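Local coordinates for amino acid ABC transporter, binding protein (Thermus thermophilus, PDB 3VV5), which binds L-thialysine, the lysine analogue S-(2-aminoethyl)-L-cysteine, as the solute-binding component of an amino acid ABC transporter involved in its uptake, at residues Leu139-Tyr152 / Ala180-Val192. Sequence-based numbering, arbitrary orientation.
Sequences LQGKVVGVQVGTTY and AGRIDTWITDRFV. With SLZ (L-thialysine), chain C.
The phenol ring of Tyr152 lies flat on the backbone of Thr188, whose CA sits 3.7 Å from the ring centroid, almost exactly on the ring normal: a CH-pi contact. With CG anti to its own carbonyl carbon (chi1 -43°), the ring reaches across to Asp189, and its OH accepts a hydrogen bond from the alpha-amino N of L-thialysine at 3.1 Å. A water links that hydroxyl to Asp189 OD1, which also bonds Thr122, while Asp189 OD2 caps the helix that follows. Replacing Tyr152 by a leucine would probably leave the ligand's alpha-amino group without this acceptor and Thr188 CA without its aromatic face. Farther back, the parallel strands pair by Gly145 N to Thr185 O (2.8 Å) and Ile187 N to Gly145 O (3.2 Å). Glycine suits this position because a CB would collide with Ile183 CD1. Beta-branched Val144 and Val146 pack against Ile187 on the neighbouring strand. At the other end Asp184 OD2 takes Val143 N with its anti lone pair in a nearly straight bond (3.0 Å, 172°). Strand 143-147 leads through a turn to Thr151, whose N grips the ligand carboxylate, in the type II periplasmic binding protein fold of parallel strands joined by helices.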
ATOM      1  N   LEU A 139       2.677  22.324   9.975  1.00 23.08           N
ATOM      2  CA  LEU A 139       2.361  21.289  10.971  1.00 22.81           C
ATOM      3  C   LEU A 139       2.932  21.560  12.364  1.00 23.03           C
ATOM      4  O   LEU A 139       2.622  20.849  13.322  1.00 22.76           O
ATOM      5  CB  LEU A 139       2.775  19.899  10.473  1.00 21.80           C
ATOM      6  CG  LEU A 139       2.051  19.361   9.225  1.00 21.48           C
ATOM      7  CD1 LEU A 139       2.525  17.971   8.860  1.00 20.40           C
ATOM      8  CD2 LEU A 139       0.562  19.370   9.372  1.00 20.00           C
ATOM      9  N   GLN A 140       3.755  22.595  12.474  1.00 23.83           N
ATOM     10  CA  GLN A 140       4.245  23.050  13.783  1.00 24.15           C
ATOM     11  C   GLN A 140       3.090  23.356  14.750  1.00 23.59           C
ATOM     12  O   GLN A 140       2.232  24.176  14.455  1.00 23.30           O
ATOM     13  CB  GLN A 140       5.168  24.266  13.604  1.00 24.69           C
ATOM     14  CG  GLN A 140       6.431  23.899  12.836  1.00 27.33           C
ATOM     15  CD  GLN A 140       7.374  25.060  12.587  1.00 32.21           C
ATOM     16  OE1 GLN A 140       7.804  25.747  13.517  1.00 33.20           O
ATOM     17  NE2 GLN A 140       7.732  25.264  11.320  1.00 34.71           N
ATOM     18  N   GLY A 141       3.058  22.664  15.888  1.00 23.29           N
ATOM     19  CA  GLY A 141       1.999  22.882  16.896  1.00 22.39           C
ATOM     20  C   GLY A 141       0.708  22.144  16.577  1.00 22.63           C
ATOM     21  O   GLY A 141      -0.324  22.351  17.234  1.00 22.35           O
ATOM     22  N   LYS A 142       0.766  21.258  15.584  1.00 21.10           N
ATOM     23  CA  LYS A 142      -0.442  20.584  15.101  1.00 21.01           C
ATOM     24  C   LYS A 142      -0.466  19.116  15.498  1.00 20.09           C
ATOM     25  O   LYS A 142       0.566  18.525  15.844  1.00 20.07           O
ATOM     26  CB  LYS A 142      -0.601  20.764  13.582  1.00 20.59           C
ATOM     27  CG  LYS A 142      -0.597  22.227  13.140  1.00 20.81           C
ATOM     28  CD  LYS A 142      -1.877  22.934  13.553  1.00 23.33           C
ATOM     29  CE  LYS A 142      -1.793  24.427  13.310  1.00 25.17           C
ATOM     30  NZ  LYS A 142      -3.167  25.016  13.485  1.00 28.26           N
ATOM     31  N   VAL A 143      -1.657  18.534  15.462  1.00 20.25           N
ATOM     32  CA  VAL A 143      -1.828  17.114  15.781  1.00 20.15           C
ATOM     33  C   VAL A 143      -1.976  16.371  14.447  1.00 19.73           C
ATOM     34  O   VAL A 143      -2.867  16.676  13.662  1.00 19.61           O
ATOM     35  CB  VAL A 143      -3.069  16.884  16.671  1.00 19.91           C
ATOM     36  CG1 VAL A 143      -3.218  15.403  17.032  1.00 20.29           C
ATOM     37  CG2 VAL A 143      -2.981  17.749  17.953  1.00 20.42           C
ATOM     38  N   VAL A 144      -1.097  15.404  14.204  1.00 19.73           N
ATOM     39  CA  VAL A 144      -1.094  14.681  12.938  1.00 19.70           C
ATOM     40  C   VAL A 144      -1.478  13.208  13.138  1.00 18.88           C
ATOM     41  O   VAL A 144      -0.973  12.549  14.050  1.00 20.16           O
ATOM     42  CB  VAL A 144       0.287  14.860  12.200  1.00 20.06           C
ATOM     43  CG1 VAL A 144       0.363  14.050  10.905  1.00 20.92           C
ATOM     44  CG2 VAL A 144       0.525  16.318  11.881  1.00 20.01           C
ATOM     45  N   GLY A 145      -2.386  12.706  12.295  1.00 17.96           N
ATOM     46  CA  GLY A 145      -2.809  11.294  12.333  1.00 15.88           C
ATOM     47  C   GLY A 145      -2.178  10.469  11.212  1.00 15.15           C
ATOM     48  O   GLY A 145      -2.238  10.869  10.043  1.00 13.97           O
ATOM     49  N   VAL A 146      -1.587   9.326  11.577  1.00 14.28           N
ATOM     50  CA  VAL A 146      -0.988   8.351  10.619  1.00 14.78           C
ATOM     51  C   VAL A 146      -1.259   6.900  11.008  1.00 14.76           C
ATOM     52  O   VAL A 146      -1.381   6.564  12.198  1.00 14.96           O
ATOM     53  CB  VAL A 146       0.546   8.494  10.542  1.00 14.69           C
ATOM     54  CG1 VAL A 146       0.927   9.780   9.871  1.00 14.77           C
ATOM     55  CG2 VAL A 146       1.139   8.435  11.939  1.00 16.47           C
ATOM     56  N   GLN A 147      -1.308   6.028  10.004  1.00 15.07           N
ATOM     57  CA  GLN A 147      -1.329   4.594  10.246  1.00 15.49           C
ATOM     58  C   GLN A 147       0.001   4.106  10.831  1.00 15.67           C
ATOM     59  O   GLN A 147       1.067   4.518  10.370  1.00 15.84           O
ATOM     60  CB  GLN A 147      -1.622   3.825   8.950  1.00 15.31           C
ATOM     61  CG  GLN A 147      -1.899   2.376   9.239  1.00 16.39           C
ATOM     62  CD  GLN A 147      -2.247   1.553   8.031  1.00 17.56           C
ATOM     63  OE1 GLN A 147      -2.121   1.997   6.882  1.00 16.96           O
ATOM     64  NE2 GLN A 147      -2.681   0.318   8.284  1.00 18.40           N
ATOM     65  N   VAL A 148      -0.069   3.213  11.825  1.00 15.63           N
ATOM     66  CA  VAL A 148       1.132   2.641  12.433  1.00 16.58           C
ATOM     67  C   VAL A 148       1.941   1.822  11.422  1.00 16.23           C
ATOM     68  O   VAL A 148       1.381   1.179  10.518  1.00 15.78           O
ATOM     69  CB  VAL A 148       0.811   1.765  13.693  1.00 17.45           C
ATOM     70  CG1 VAL A 148      -0.010   0.526  13.314  1.00 17.40           C
ATOM     71  CG2 VAL A 148       2.103   1.387  14.443  1.00 19.36           C
ATOM     72  N   GLY A 149       3.260   1.889  11.563  1.00 15.89           N
ATOM     73  CA  GLY A 149       4.168   1.056  10.792  1.00 15.70           C
ATOM     74  C   GLY A 149       4.320   1.515   9.355  1.00 14.68           C
ATOM     75  O   GLY A 149       4.816   0.773   8.529  1.00 14.81           O
ATOM     76  N   THR A 150       3.894   2.739   9.060  1.00 14.70           N
ATOM     77  CA  THR A 150       3.948   3.242   7.691  1.00 14.58           C
ATOM     78  C   THR A 150       5.056   4.276   7.458  1.00 15.24           C
ATOM     79  O   THR A 150       5.612   4.886   8.396  1.00 15.11           O
ATOM     80  CB  THR A 150       2.603   3.862   7.233  1.00 14.33           C
ATOM     81  OG1 THR A 150       2.295   5.011   8.047  1.00 14.45           O
ATOM     82  CG2 THR A 150       1.452   2.847   7.291  1.00 11.32           C
ATOM     83  N   THR A 151       5.364   4.487   6.189  1.00 14.83           N
ATOM     84  CA  THR A 151       6.249   5.558   5.771  1.00 15.33           C
ATOM     85  C   THR A 151       5.647   6.936   6.096  1.00 15.07           C
ATOM     86  O   THR A 151       6.373   7.905   6.211  1.00 15.83           O
ATOM     87  CB  THR A 151       6.578   5.427   4.274  1.00 15.15           C
ATOM     88  OG1 THR A 151       5.357   5.436   3.534  1.00 15.91           O
ATOM     89  CG2 THR A 151       7.238   4.073   4.012  1.00 15.60           C
ATOM     90  N   TYR A 152       4.327   7.015   6.243  1.00 15.30           N
ATOM     91  CA  TYR A 152       3.664   8.265   6.674  1.00 15.96           C
ATOM     92  C   TYR A 152       4.031   8.590   8.112  1.00 16.65           C
ATOM     93  O   TYR A 152       4.374   9.732   8.420  1.00 16.56           O
ATOM     94  CB  TYR A 152       2.138   8.186   6.491  1.00 15.60           C
ATOM     95  CG  TYR A 152       1.760   7.562   5.173  1.00 15.79           C
ATOM     96  CD1 TYR A 152       2.267   8.062   3.980  1.00 15.74           C
ATOM     97  CD2 TYR A 152       0.930   6.438   5.121  1.00 16.82           C
ATOM     98  CE1 TYR A 152       1.953   7.472   2.737  1.00 14.47           C
ATOM     99  CE2 TYR A 152       0.613   5.835   3.893  1.00 16.69           C
ATOM    100  CZ  TYR A 152       1.123   6.360   2.713  1.00 16.39           C
ATOM    101  OH  TYR A 152       0.820   5.758   1.503  1.00 14.35           O
ATOM    102  N   ALA A 180     -13.682  14.367  12.105  1.00 23.17           N
ATOM    103  CA  ALA A 180     -14.232  14.609  13.425  1.00 23.59           C
ATOM    104  C   ALA A 180     -13.596  15.831  14.099  1.00 24.17           C
ATOM    105  O   ALA A 180     -14.149  16.366  15.063  1.00 24.28           O
ATOM    106  CB  ALA A 180     -14.062  13.383  14.286  1.00 23.23           C
ATOM    107  N   GLY A 181     -12.439  16.260  13.593  1.00 23.89           N
ATOM    108  CA  GLY A 181     -11.724  17.403  14.141  1.00 24.48           C
ATOM    109  C   GLY A 181     -10.833  17.024  15.304  1.00 24.85           C
ATOM    110  O   GLY A 181     -10.371  17.898  16.042  1.00 25.18           O
ATOM    111  N   ARG A 182     -10.576  15.725  15.466  1.00 24.57           N
ATOM    112  CA  ARG A 182      -9.720  15.246  16.552  1.00 24.24           C
ATOM    113  C   ARG A 182      -8.236  15.219  16.164  1.00 23.57           C
ATOM    114  O   ARG A 182      -7.348  15.105  17.020  1.00 23.14           O
ATOM    115  CB  ARG A 182     -10.219  13.903  17.091  1.00 25.79           C
ATOM    116  CG  ARG A 182     -11.756  13.823  17.132  1.00 28.23           C
ATOM    117  CD  ARG A 182     -12.306  13.398  18.485  1.00 35.41           C
ATOM    118  NE  ARG A 182     -12.111  11.971  18.752  1.00 39.60           N
ATOM    119  CZ  ARG A 182     -13.017  11.021  18.518  1.00 41.57           C
ATOM    120  NH1 ARG A 182     -14.210  11.322  17.997  1.00 41.23           N
ATOM    121  NH2 ARG A 182     -12.723   9.759  18.811  1.00 41.26           N
ATOM    122  N   ILE A 183      -7.964  15.357  14.869  1.00 21.85           N
ATOM    123  CA  ILE A 183      -6.604  15.639  14.420  1.00 20.46           C
ATOM    124  C   ILE A 183      -6.685  16.775  13.412  1.00 20.30           C
ATOM    125  O   ILE A 183      -7.741  17.014  12.817  1.00 20.89           O
ATOM    126  CB  ILE A 183      -5.920  14.405  13.790  1.00 19.99           C
ATOM    127  CG1 ILE A 183      -6.700  13.925  12.556  1.00 18.00           C
ATOM    128  CG2 ILE A 183      -5.786  13.249  14.811  1.00 17.66           C
ATOM    129  CD1 ILE A 183      -6.010  12.794  11.816  1.00 14.93           C
ATOM    130  N   ASP A 184      -5.574  17.471  13.221  1.00 19.89           N
ATOM    131  CA  ASP A 184      -5.511  18.588  12.277  1.00 19.73           C
ATOM    132  C   ASP A 184      -5.208  18.143  10.852  1.00 18.96           C
ATOM    133  O   ASP A 184      -5.588  18.811   9.884  1.00 18.93           O
ATOM    134  CB  ASP A 184      -4.415  19.563  12.699  1.00 20.39           C
ATOM    135  CG  ASP A 184      -4.772  20.338  13.953  1.00 22.79           C
ATOM    136  OD1 ASP A 184      -5.734  21.142  13.900  1.00 26.78           O
ATOM    137  OD2 ASP A 184      -4.080  20.157  14.973  1.00 23.24           O
ATOM    138  N   THR A 185      -4.503  17.026  10.735  1.00 18.48           N
ATOM    139  CA  THR A 185      -3.899  16.616   9.466  1.00 17.15           C
ATOM    140  C   THR A 185      -3.764  15.099   9.414  1.00 15.94           C
ATOM    141  O   THR A 185      -3.441  14.475  10.406  1.00 15.18           O
ATOM    142  CB  THR A 185      -2.529  17.309   9.284  1.00 18.25           C
ATOM    143  OG1 THR A 185      -2.745  18.697   8.964  1.00 19.43           O
ATOM    144  CG2 THR A 185      -1.705  16.658   8.139  1.00 17.55           C
ATOM    145  N   TRP A 186      -4.030  14.521   8.238  1.00 15.26           N
ATOM    146  CA  TRP A 186      -3.854  13.099   7.976  1.00 13.94           C
ATOM    147  C   TRP A 186      -2.782  12.973   6.901  1.00 13.70           C
ATOM    148  O   TRP A 186      -2.863  13.661   5.877  1.00 14.84           O
ATOM    149  CB  TRP A 186      -5.207  12.562   7.472  1.00 14.01           C
ATOM    150  CG  TRP A 186      -5.262  11.157   6.942  1.00 13.56           C
ATOM    151  CD1 TRP A 186      -4.592  10.049   7.401  1.00 15.02           C
ATOM    152  CD2 TRP A 186      -6.098  10.709   5.867  1.00 14.48           C
ATOM    153  NE1 TRP A 186      -4.985   8.928   6.668  1.00 14.22           N
ATOM    154  CE2 TRP A 186      -5.897   9.317   5.720  1.00 13.94           C
ATOM    155  CE3 TRP A 186      -7.008  11.361   5.015  1.00 14.40           C
ATOM    156  CZ2 TRP A 186      -6.566   8.561   4.740  1.00 15.55           C
ATOM    157  CZ3 TRP A 186      -7.661  10.613   4.037  1.00 17.68           C
ATOM    158  CH2 TRP A 186      -7.443   9.227   3.915  1.00 14.58           C
ATOM    159  N   ILE A 187      -1.740  12.171   7.145  1.00 12.95           N
ATOM    160  CA  ILE A 187      -0.719  11.968   6.132  1.00 11.83           C
ATOM    161  C   ILE A 187      -0.933  10.589   5.560  1.00 11.73           C
ATOM    162  O   ILE A 187      -0.921   9.596   6.293  1.00 12.28           O
ATOM    163  CB  ILE A 187       0.733  12.139   6.647  1.00 11.82           C
ATOM    164  CG1 ILE A 187       0.978  13.588   7.116  1.00 11.98           C
ATOM    165  CG2 ILE A 187       1.728  11.809   5.522  1.00 12.10           C
ATOM    166  CD1 ILE A 187       2.417  13.845   7.568  1.00 14.80           C
ATOM    167  N   THR A 188      -1.150  10.527   4.246  1.00 11.90           N
ATOM    168  CA  THR A 188      -1.490   9.262   3.617  1.00 12.19           C
ATOM    169  C   THR A 188      -1.051   9.277   2.170  1.00 12.37           C
ATOM    170  O   THR A 188      -0.437  10.233   1.714  1.00 13.07           O
ATOM    171  CB  THR A 188      -3.032   8.994   3.727  1.00 12.61           C
ATOM    172  OG1 THR A 188      -3.341   7.648   3.342  1.00 15.77           O
ATOM    173  CG2 THR A 188      -3.815   9.968   2.869  1.00 12.28           C
ATOM    174  N   ASP A 189      -1.424   8.225   1.445  1.00 12.68           N
ATOM    175  CA  ASP A 189      -1.108   8.079   0.029  1.00 12.04           C
ATOM    176  C   ASP A 189      -1.945   9.011  -0.836  1.00 12.54           C
ATOM    177  O   ASP A 189      -3.153   9.147  -0.615  1.00 11.54           O
ATOM    178  CB  ASP A 189      -1.349   6.627  -0.368  1.00 11.86           C
ATOM    179  CG  ASP A 189      -1.104   6.378  -1.822  1.00 13.75           C
ATOM    180  OD1 ASP A 189       0.035   5.966  -2.189  1.00 15.29           O
ATOM    181  OD2 ASP A 189      -2.063   6.583  -2.595  1.00 15.41           O
ATOM    182  N   ARG A 190      -1.320   9.592  -1.872  1.00 12.51           N
ATOM    183  CA  ARG A 190      -1.992  10.582  -2.717  1.00 13.72           C
ATOM    184  C   ARG A 190      -3.217  10.034  -3.453  1.00 13.22           C
ATOM    185  O   ARG A 190      -4.227  10.722  -3.582  1.00 12.35           O
ATOM    186  CB  ARG A 190      -0.998  11.212  -3.715  1.00 15.07           C
ATOM    187  CG  ARG A 190      -0.323  10.205  -4.666  1.00 18.47           C
ATOM    188  CD  ARG A 190       0.682  10.875  -5.613  1.00 25.68           C
ATOM    189  NE  ARG A 190      -0.002  11.770  -6.550  1.00 32.60           N
ATOM    190  CZ  ARG A 190       0.584  12.770  -7.208  1.00 35.90           C
ATOM    191  NH1 ARG A 190       1.882  13.023  -7.041  1.00 36.65           N
ATOM    192  NH2 ARG A 190      -0.133  13.522  -8.033  1.00 36.51           N
ATOM    193  N   PHE A 191      -3.124   8.798  -3.934  1.00 12.59           N
ATOM    194  CA  PHE A 191      -4.268   8.163  -4.600  1.00 12.77           C
ATOM    195  C   PHE A 191      -5.361   7.771  -3.612  1.00 12.44           C
ATOM    196  O   PHE A 191      -6.541   7.838  -3.939  1.00 12.74           O
ATOM    197  CB  PHE A 191      -3.820   6.927  -5.391  1.00 12.05           C
ATOM    198  CG  PHE A 191      -2.841   7.239  -6.488  1.00 13.25           C
ATOM    199  CD1 PHE A 191      -3.276   7.850  -7.670  1.00 18.01           C
ATOM    200  CD2 PHE A 191      -1.491   6.927  -6.342  1.00 16.44           C
ATOM    201  CE1 PHE A 191      -2.381   8.155  -8.693  1.00 17.70           C
ATOM    202  CE2 PHE A 191      -0.577   7.229  -7.358  1.00 15.50           C
ATOM    203  CZ  PHE A 191      -1.026   7.846  -8.534  1.00 17.82           C
ATOM    204  N   VAL A 192      -4.983   7.327  -2.415  1.00 13.06           N
ATOM    205  CA  VAL A 192      -6.024   7.028  -1.433  1.00 12.78           C
ATOM    206  C   VAL A 192      -6.731   8.284  -0.945  1.00 13.14           C
ATOM    207  O   VAL A 192      -7.955   8.262  -0.805  1.00 12.36           O
ATOM    208  CB  VAL A 192      -5.684   5.942  -0.312  1.00 14.54           C
ATOM    209  CG1 VAL A 192      -4.343   5.268  -0.475  1.00 13.81           C
ATOM    210  CG2 VAL A 192      -6.046   6.391   1.156  1.00 12.80           C
TER
HETATM  211  N   SLZ C 300       2.651   3.224   1.514  1.00 19.97           N
HETATM  212  CA  SLZ C 300       2.431   2.771   2.906  0.50 21.04           C
HETATM  213  CB  SLZ C 300       1.571   1.478   2.932  0.50 19.98           C
HETATM  214  SG  SLZ C 300      -0.175   1.555   3.471  0.50 25.00           S
HETATM  215  CD  SLZ C 300      -0.538  -0.218   3.213  0.50 14.53           C
HETATM  216  CE  SLZ C 300      -1.899  -0.740   3.683  0.50 13.26           C
HETATM  217  NZ  SLZ C 300      -2.260  -1.902   2.855  0.50  3.19           N
HETATM  218  C   SLZ C 300       3.815   2.384   3.419  1.00 20.32           C
HETATM  219  O   SLZ C 300       4.014   2.421   4.644  0.50 19.65           O
HETATM  220  OXT SLZ C 300       4.664   2.051   2.560  1.00 20.88           O
HETATM  221  O   HOH W   1      -1.544   7.124   7.292  1.00 16.01           O
HETATM  222  O   HOH W   2       2.118   6.733  -0.508  1.00 14.44           O